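PDB 5NLA: putative transcriptional regulator TRANSCRIPTION REGULATOR protein from Rhizobium meliloti, which probably activates transcription as an AraC-like DNA-binding regulator that responds to c-di-GMP and thereby controls production of extracellular polysaccharide. Local coordinates for residues T143-Y157 / A188-A202. Numbering follows the deposited sequence.
Sequences TETGPGEFFFRSLGY and ANNSVLSGNLADLLA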
loop_
_atom_site.group_PDB
_atom_site.type_symbol
_atom_site.label_atom_id
_atom_site.label_comp_id
_atom_site.label_asym_id
_atom_site.label_seq_id
_atom_site.Cartn_x
_atom_site.Cartn_y
_atom_site.Cartn_z
ATOM N N THR A 143 15.626 -7.775 0.000
ATOM C CA THR A 143 15.195 -7.822 1.371
ATOM C C THR A 143 14.361 -9.087 1.523
ATOM O O THR A 143 13.575 -9.423 0.643
ATOM C CB THR A 143 14.388 -6.548 1.672
ATOM O OG1 THR A 143 15.290 -5.542 2.127
ATOM C CG2 THR A 143 13.338 -6.770 2.724
ATOM N N GLU A 144 14.541 -9.783 2.639
ATOM C CA GLU A 144 13.813 -11.016 2.929
ATOM C C GLU A 144 12.947 -10.837 4.161
ATOM O O GLU A 144 13.441 -10.443 5.205
ATOM C CB GLU A 144 14.782 -12.168 3.164
ATOM C CG GLU A 144 14.055 -13.494 3.316
ATOM C CD GLU A 144 14.929 -14.617 3.786
ATOM O OE1 GLU A 144 16.136 -14.394 4.035
ATOM O OE2 GLU A 144 14.387 -15.737 3.902
ATOM N N THR A 145 11.670 -11.165 4.034
ATOM C CA THR A 145 10.703 -11.047 5.110
ATOM C C THR A 145 10.222 -12.447 5.378
ATOM O O THR A 145 9.734 -13.106 4.468
ATOM C CB THR A 145 9.486 -10.186 4.691
ATOM O OG1 THR A 145 9.896 -8.832 4.405
ATOM C CG2 THR A 145 8.422 -10.165 5.791
ATOM N N GLY A 146 10.360 -12.908 6.615
ATOM C CA GLY A 146 9.884 -14.227 7.015
ATOM C C GLY A 146 8.804 -14.149 8.065
ATOM O O GLY A 146 8.414 -13.059 8.465
ATOM N N PRO A 147 8.338 -15.315 8.552
ATOM C CA PRO A 147 7.261 -15.360 9.551
ATOM C C PRO A 147 7.517 -14.448 10.752
ATOM O O PRO A 147 8.647 -14.372 11.248
ATOM C CB PRO A 147 7.249 -16.830 9.980
ATOM C CG PRO A 147 7.801 -17.564 8.802
ATOM C CD PRO A 147 8.891 -16.665 8.306
ATOM N N GLY A 148 6.470 -13.737 11.171
ATOM C CA GLY A 148 6.534 -12.835 12.312
ATOM C C GLY A 148 7.285 -11.553 12.054
ATOM O O GLY A 148 7.600 -10.844 12.997
ATOM N N GLU A 149 7.563 -11.244 10.786
ATOM C CA GLU A 149 8.233 -10.000 10.402
ATOM C C GLU A 149 7.364 -9.198 9.455
ATOM O O GLU A 149 6.516 -9.764 8.752
ATOM C CB GLU A 149 9.541 -10.290 9.679
ATOM C CG GLU A 149 10.488 -11.219 10.398
ATOM C CD GLU A 149 11.853 -11.208 9.751
ATOM O OE1 GLU A 149 11.959 -11.644 8.581
ATOM O OE2 GLU A 149 12.810 -10.737 10.404
ATOM N N PHE A 150 7.615 -7.887 9.421
ATOM C CA PHE A 150 6.958 -6.971 8.486
ATOM C C PHE A 150 7.881 -6.552 7.361
ATOM O O PHE A 150 9.071 -6.332 7.592
ATOM C CB PHE A 150 6.556 -5.670 9.174
ATOM C CG PHE A 150 5.546 -5.827 10.255
ATOM C CD1 PHE A 150 5.940 -6.148 11.541
ATOM C CD2 PHE A 150 4.195 -5.605 9.995
ATOM C CE1 PHE A 150 4.999 -6.274 12.552
ATOM C CE2 PHE A 150 3.249 -5.724 11.001
ATOM C CZ PHE A 150 3.649 -6.070 12.283
ATOM N N PHE A 151 7.322 -6.387 6.165
ATOM C CA PHE A 151 7.947 -5.528 5.152
ATOM C C PHE A 151 7.317 -4.145 5.272
ATOM O O PHE A 151 6.146 -4.016 5.650
ATOM C CB PHE A 151 7.824 -6.086 3.710
ATOM C CG PHE A 151 6.429 -6.034 3.123
ATOM C CD1 PHE A 151 5.918 -4.860 2.574
ATOM C CD2 PHE A 151 5.632 -7.176 3.087
ATOM C CE1 PHE A 151 4.632 -4.825 2.034
ATOM C CE2 PHE A 151 4.352 -7.149 2.540
ATOM C CZ PHE A 151 3.852 -5.970 2.015
ATOM N N PHE A 152 8.106 -3.122 4.965
ATOM C CA PHE A 152 7.581 -1.788 4.696
ATOM C C PHE A 152 7.985 -1.348 3.283
ATOM O O PHE A 152 9.139 -1.511 2.884
ATOM C CB PHE A 152 8.070 -0.781 5.736
ATOM C CG PHE A 152 7.924 0.646 5.297
ATOM C CD1 PHE A 152 6.679 1.267 5.302
ATOM C CD2 PHE A 152 9.024 1.357 4.830
ATOM C CE1 PHE A 152 6.547 2.577 4.877
ATOM C CE2 PHE A 152 8.894 2.662 4.401
ATOM C CZ PHE A 152 7.655 3.272 4.424
ATOM N N ARG A 153 7.026 -0.759 2.566
ATOM C CA ARG A 153 7.195 -0.329 1.176
ATOM C C ARG A 153 6.177 0.753 0.807
ATOM O O ARG A 153 4.992 0.630 1.146
ATOM C CB ARG A 153 6.967 -1.517 0.220
ATOM C CG ARG A 153 8.217 -2.273 -0.189
ATOM C CD ARG A 153 7.968 -3.089 -1.443
ATOM N NE ARG A 153 6.925 -4.086 -1.246
ATOM C CZ ARG A 153 7.066 -5.267 -0.617
ATOM N NH1 ARG A 153 8.226 -5.657 -0.054
ATOM N NH2 ARG A 153 6.007 -6.068 -0.534
ATOM N N SER A 154 6.622 1.788 0.095
ATOM C CA SER A 154 5.689 2.648 -0.620
ATOM C C SER A 154 5.274 2.017 -1.941
ATOM O O SER A 154 6.096 1.418 -2.650
ATOM C CB SER A 154 6.292 3.987 -0.926
ATOM O OG SER A 154 5.323 4.759 -1.612
ATOM N N LEU A 155 4.002 2.174 -2.284
ATOM C CA LEU A 155 3.501 1.701 -3.563
ATOM C C LEU A 155 3.796 2.675 -4.719
ATOM O O LEU A 155 3.407 2.412 -5.858
ATOM C CB LEU A 155 2.006 1.417 -3.470
ATOM C CG LEU A 155 1.611 0.381 -2.420
ATOM C CD1 LEU A 155 0.116 0.176 -2.473
ATOM C CD2 LEU A 155 2.329 -0.940 -2.648
ATOM N N GLY A 156 4.463 3.788 -4.420
ATOM C CA GLY A 156 4.962 4.706 -5.427
ATOM C C GLY A 156 6.333 4.388 -5.997
ATOM O O GLY A 156 6.718 4.978 -7.017
ATOM N N TYR A 157 7.092 3.509 -5.335
ATOM C CA TYR A 157 8.368 3.019 -5.876
ATOM C C TYR A 157 8.172 1.617 -6.430
ATOM O O TYR A 157 7.460 0.811 -5.831
ATOM C CB TYR A 157 9.466 2.966 -4.819
ATOM C CG TYR A 157 10.132 4.270 -4.524
ATOM C CD1 TYR A 157 10.861 4.936 -5.506
ATOM C CD2 TYR A 157 10.083 4.833 -3.236
ATOM C CE1 TYR A 157 11.487 6.145 -5.231
ATOM C CE2 TYR A 157 10.720 6.035 -2.947
ATOM C CZ TYR A 157 11.423 6.690 -3.948
ATOM O OH TYR A 157 12.060 7.884 -3.666
ATOM N N ALA A 188 13.822 4.513 3.968
ATOM C CA ALA A 188 13.657 3.154 4.499
ATOM C C ALA A 188 12.776 2.263 3.626
ATOM O O ALA A 188 12.226 1.298 4.115
ATOM C CB ALA A 188 13.085 3.224 5.912
ATOM N N ASN A 189 12.640 2.570 2.342
ATOM C CA ASN A 189 11.740 1.810 1.487
ATOM C C ASN A 189 12.292 0.409 1.276
ATOM O O ASN A 189 13.502 0.241 1.073
ATOM C CB ASN A 189 11.563 2.481 0.124
ATOM C CG ASN A 189 10.430 1.869 -0.668
ATOM O OD1 ASN A 189 9.296 1.853 -0.197
ATOM N ND2 ASN A 189 10.721 1.356 -1.857
ATOM N N ASN A 190 11.389 -0.575 1.318
ATOM C CA ASN A 190 11.709 -2.001 1.160
ATOM C C ASN A 190 12.649 -2.473 2.256
ATOM O O ASN A 190 13.741 -2.977 1.982
ATOM C CB ASN A 190 12.272 -2.303 -0.231
ATOM C CG ASN A 190 12.113 -3.755 -0.620
ATOM O OD1 ASN A 190 10.999 -4.310 -0.587
ATOM N ND2 ASN A 190 13.220 -4.383 -1.017
ATOM N N SER A 191 12.220 -2.290 3.502
ATOM C CA SER A 191 12.965 -2.805 4.646
ATOM C C SER A 191 12.130 -3.773 5.472
ATOM O O SER A 191 10.916 -3.898 5.300
ATOM C CB SER A 191 13.492 -1.654 5.502
ATOM O OG SER A 191 12.467 -0.728 5.769
ATOM N N VAL A 192 12.811 -4.472 6.363
ATOM C CA VAL A 192 12.176 -5.442 7.244
ATOM C C VAL A 192 12.043 -4.813 8.619
ATOM O O VAL A 192 12.939 -4.088 9.068
ATOM C CB VAL A 192 13.002 -6.738 7.391
ATOM C CG1 VAL A 192 12.112 -7.875 7.871
ATOM C CG2 VAL A 192 13.654 -7.113 6.076
ATOM N N LEU A 193 10.932 -5.108 9.286
ATOM C CA LEU A 193 10.742 -4.719 10.672
ATOM C C LEU A 193 10.735 -5.984 11.509
ATOM O O LEU A 193 9.842 -6.822 11.370
ATOM C CB LEU A 193 9.447 -3.927 10.847
ATOM C CG LEU A 193 9.143 -2.907 9.746
ATOM C CD1 LEU A 193 7.763 -2.296 9.960
ATOM C CD2 LEU A 193 10.231 -1.840 9.712
ATOM N N SER A 194 11.772 -6.143 12.325
ATOM C CA SER A 194 11.828 -7.200 13.336
ATOM C C SER A 194 12.479 -6.638 14.592
ATOM O O SER A 194 13.258 -5.672 14.524
ATOM C CB SER A 194 12.575 -8.437 12.824
ATOM O OG SER A 194 13.931 -8.154 12.547
ATOM N N GLY A 195 12.136 -7.240 15.728
ATOM C CA GLY A 195 12.518 -6.731 17.048
ATOM C C GLY A 195 11.307 -6.671 17.958
ATOM O O GLY A 195 10.218 -7.122 17.588
ATOM N N ASN A 196 11.497 -6.128 19.158
ATOM C CA ASN A 196 10.373 -5.938 20.085
ATOM C C ASN A 196 9.401 -4.929 19.468
ATOM O O ASN A 196 8.190 -5.141 19.480
ATOM C CB ASN A 196 10.822 -5.555 21.523
ATOM C CG ASN A 196 11.521 -4.201 21.605
ATOM O OD1 ASN A 196 11.960 -3.646 20.593
ATOM N ND2 ASN A 196 11.633 -3.665 22.820
ATOM N N LEU A 197 9.954 -3.877 18.867
ATOM C CA LEU A 197 9.174 -2.816 18.227
ATOM C C LEU A 197 8.258 -3.334 17.090
ATOM O O LEU A 197 7.153 -2.827 16.901
ATOM C CB LEU A 197 10.136 -1.726 17.741
ATOM C CG LEU A 197 9.648 -0.366 17.234
ATOM C CD1 LEU A 197 8.282 0.060 17.764
ATOM C CD2 LEU A 197 10.707 0.690 17.558
ATOM N N ALA A 198 8.708 -4.355 16.366
ATOM C CA ALA A 198 7.851 -5.083 15.426
ATOM C C ALA A 198 6.953 -6.128 16.114
ATOM O O ALA A 198 5.817 -6.346 15.674
ATOM C CB ALA A 198 8.702 -5.753 14.362
ATOM N N ASP A 199 7.464 -6.798 17.157
ATOM C CA ASP A 199 6.637 -7.690 17.986
ATOM C C ASP A 199 5.449 -6.927 18.576
ATOM O O ASP A 199 4.336 -7.445 18.601
ATOM C CB ASP A 199 7.444 -8.342 19.130
ATOM C CG ASP A 199 8.112 -9.677 18.737
ATOM O OD1 ASP A 199 7.869 -10.207 17.637
ATOM O OD2 ASP A 199 8.886 -10.215 19.554
ATOM N N LEU A 200 5.703 -5.701 19.033
ATOM C CA LEU A 200 4.674 -4.806 19.575
ATOM C C LEU A 200 3.573 -4.555 18.567
ATOM O O LEU A 200 2.391 -4.730 18.874
ATOM C CB LEU A 200 5.297 -3.459 19.972
ATOM C CG LEU A 200 4.368 -2.335 20.451
ATOM C CD1 LEU A 200 3.712 -2.732 21.764
ATOM C CD2 LEU A 200 5.131 -1.026 20.597
ATOM N N LEU A 201 3.983 -4.128 17.372
ATOM C CA LEU A 201 3.063 -3.869 16.269
ATOM C C LEU A 201 2.308 -5.135 15.874
ATOM O O LEU A 201 1.107 -5.078 15.592
ATOM C CB LEU A 201 3.815 -3.298 15.067
ATOM C CG LEU A 201 3.038 -2.971 13.781
ATOM C CD1 LEU A 201 2.050 -1.823 13.966
ATOM C CD2 LEU A 201 4.024 -2.643 12.677
ATOM N N ALA A 202 3.007 -6.270 15.860
ATOM C CA ALA A 202 2.372 -7.549 15.560
ATOM C C ALA A 202 1.298 -7.865 16.588
ATOM O O ALA A 202 0.176 -8.211 16.223
ATOM C CB ALA A 202 3.404 -8.663 15.508
#
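L201 lays its CD2 methyl over one face of the F150 ring, 3.6 Å from the centroid and shifted toward the rim, a CH-pi contact that seats the helix beginning at N196 on the sheet. F150 holds CG beside its own backbone N (chi1 -64°), which carries the ring out under this helix; L193 CD1 packs against F150 CB at the ring's root. Phenylalanine suits the place because its broad apolar ring fills the space between strand 150-154 and the helix, whose short axes stand at 93°, offering one face to L201 and its rim to A198 and A202.

Strand 191-193 pairs antiparallel with 150-154 as an edge strand. F150 and L193 exchange two backbone bonds, while at F152 the ladder accommodates a G1 bulge, N190 and S191 together facing F152. Asparagine, after glycine, most readily adopts the left-handed backbone of the first bulge position, N190. Its OD1 receives R153 NH1 at 3.1 Å, at the guanidinium edge and nearly straight along the carbonyl, while its ND2 reaches T136 O. F151 lies against one guanidinium face, and Y159 makes a cation-pi contact with R153. T143 OG1 donates to N190 O at 3.0 Å, linking strand 141-145, in the five-stranded sheet, to the bulge beside the seven-stranded one.

At the far end N189, its CG trans to the backbone N (chi1 -168°), brings OD1 to S154 N at 2.7 Å. Apolar contact thus fixes the helix and backbone bonds hold the strand pair, whereas the N189 and N190 amides and the T143 hydroxyl carry polar contact beyond regular pairing.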